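Putative archaeal ammonia monooxygenase subunit B (Candidatus Nitrosocaldus yellowstonii, PDB 4O65) binds copper through its cupredoxin domain and is probably part of a membrane-bound monooxygenase that oxidises ammonia. Local coordinates at residues A28-R33 / R55-L60. Numbering follows the deposited sequence.
Sequences AEFAKR and RRQDVL
Phe30 reaches from helix 27-35 onto the loop that leads into strand 59-68, laying one face of its ring against the backbone of Arg56. The CA of Arg56 sits 4.0 Å from the ring centroid and 21° off the normal, a CH-pi contact displaced toward the rim, while Arg56 CG comes to 3.9 Å from Phe30 CE2. With CG anti to the backbone N (chi1 176°), the ring is carried straight out from the helix to this loop. No hydrogen bond joins the two segments. The receiving loop contains a type I beta turn from Arg56 to Val59, which leads the chain into the cupredoxin beta-sandwich, here flanked by helices 27-35 and 40-47; Val46 of the latter also packs on Phe30 and Arg56. Inside this turn Arg56 grips Asp58 side-on: NE gives a nearly straight bond (169°) to the syn lone pair of OD1, and NH2 lies 2.8 Å from OD2, which also pairs with Ser118 OG. Both bonds lie in the guanidinium plane, and together they fix its rotation. The solvent side is lined by exposed residues that still come close. Gln57, bent at chi2, brings OE1 to the ring edge, 3.5 Å from Phe30 CE1, with the amide plane steeply inclined to the ring. Arg55 approaches obliquely with its backbone O, 3.2 Å from Phe30 CE1, whereas its guanidinium is engaged by Asp52.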
# COMPACT_ATOMS: atom_id res chain seq x y z
N ALA A 28 8.04 4.22 12.58
CA ALA A 28 8.67 4.52 13.88
C ALA A 28 10.06 5.17 13.75
O ALA A 28 10.40 6.11 14.53
CB ALA A 28 8.72 3.26 14.77
N GLU A 29 10.89 4.66 12.82
CA GLU A 29 12.25 5.23 12.64
C GLU A 29 12.12 6.70 12.18
O GLU A 29 12.86 7.57 12.65
CB GLU A 29 13.07 4.46 11.61
CG GLU A 29 14.55 4.86 11.56
CD GLU A 29 15.31 4.56 12.85
OE1 GLU A 29 16.29 5.27 13.08
OE2 GLU A 29 14.95 3.64 13.64
N PHE A 30 11.15 6.95 11.31
CA PHE A 30 10.90 8.33 10.85
C PHE A 30 10.41 9.23 12.00
O PHE A 30 10.93 10.35 12.17
CB PHE A 30 9.89 8.39 9.71
CG PHE A 30 9.56 9.81 9.32
CD1 PHE A 30 10.49 10.59 8.61
CD2 PHE A 30 8.32 10.37 9.69
CE1 PHE A 30 10.19 11.91 8.25
CE2 PHE A 30 8.02 11.70 9.33
CZ PHE A 30 8.96 12.45 8.59
N ALA A 31 9.51 8.71 12.82
CA ALA A 31 9.03 9.47 14.01
C ALA A 31 10.17 9.78 14.96
O ALA A 31 10.29 10.91 15.48
CB ALA A 31 7.94 8.69 14.73
N LYS A 32 10.99 8.78 15.22
CA LYS A 32 12.14 8.95 16.13
C LYS A 32 13.06 10.08 15.60
O LYS A 32 13.52 10.94 16.38
CB LYS A 32 12.90 7.60 16.27
CG LYS A 32 14.23 7.69 17.02
CD LYS A 32 14.84 6.30 17.20
CE LYS A 32 16.00 6.39 18.19
NZ LYS A 32 16.79 5.12 18.18
N ARG A 33 13.37 10.04 14.32
CA ARG A 33 14.37 10.96 13.71
C ARG A 33 13.80 12.38 13.71
O ARG A 33 14.50 13.37 13.92
CB ARG A 33 14.71 10.53 12.25
CG ARG A 33 15.57 9.25 12.27
CD ARG A 33 16.04 8.79 10.88
NE ARG A 33 16.72 7.49 10.99
CZ ARG A 33 17.33 6.83 10.00
NH1 ARG A 33 17.42 7.35 8.79
NH2 ARG A 33 17.88 5.64 10.23
N ARG A 55 8.73 14.34 2.28
CA ARG A 55 8.92 14.65 3.71
C ARG A 55 9.13 13.37 4.54
O ARG A 55 9.99 13.32 5.42
CB ARG A 55 7.72 15.43 4.20
CG ARG A 55 7.84 15.90 5.66
CD ARG A 55 6.72 16.81 6.10
NE ARG A 55 7.04 18.24 5.95
CZ ARG A 55 6.49 18.98 5.00
NH1 ARG A 55 6.76 20.25 4.87
NH2 ARG A 55 5.62 18.39 4.20
N ARG A 56 8.31 12.36 4.28
CA ARG A 56 8.26 11.13 5.11
C ARG A 56 9.06 10.04 4.45
O ARG A 56 8.68 9.53 3.37
CB ARG A 56 6.79 10.65 5.11
CG ARG A 56 5.91 11.40 6.06
CD ARG A 56 4.50 10.84 6.01
NE ARG A 56 4.45 9.44 6.50
CZ ARG A 56 3.33 8.82 6.77
NH1 ARG A 56 2.16 9.45 6.52
NH2 ARG A 56 3.33 7.58 7.29
N GLN A 57 10.09 9.55 5.14
CA GLN A 57 10.98 8.55 4.55
C GLN A 57 10.42 7.14 4.73
O GLN A 57 11.07 6.19 4.31
CB GLN A 57 12.38 8.57 5.22
CG GLN A 57 13.30 9.57 4.53
CD GLN A 57 12.90 10.95 4.93
OE1 GLN A 57 12.87 11.26 6.10
NE2 GLN A 57 12.64 11.82 3.92
N ASP A 58 9.21 7.01 5.26
CA ASP A 58 8.56 5.71 5.39
C ASP A 58 7.50 5.44 4.31
O ASP A 58 6.83 4.37 4.35
CB ASP A 58 7.86 5.59 6.79
CG ASP A 58 6.76 6.58 6.97
OD1 ASP A 58 6.96 7.79 6.59
OD2 ASP A 58 5.72 6.19 7.55
N VAL A 59 7.34 6.37 3.36
CA VAL A 59 6.21 6.30 2.44
C VAL A 59 6.63 5.78 1.07
O VAL A 59 7.62 6.23 0.49
CB VAL A 59 5.50 7.66 2.33
CG1 VAL A 59 4.49 7.68 1.18
CG2 VAL A 59 4.84 7.99 3.67
N LEU A 60 5.83 4.85 0.58
CA LEU A 60 5.93 4.28 -0.79
C LEU A 60 4.71 4.65 -1.58
O LEU A 60 3.57 4.44 -1.11
CB LEU A 60 5.95 2.71 -0.66
CG LEU A 60 5.96 1.99 -2.04
CD1 LEU A 60 7.27 2.27 -2.80
CD2 LEU A 60 5.84 0.48 -1.71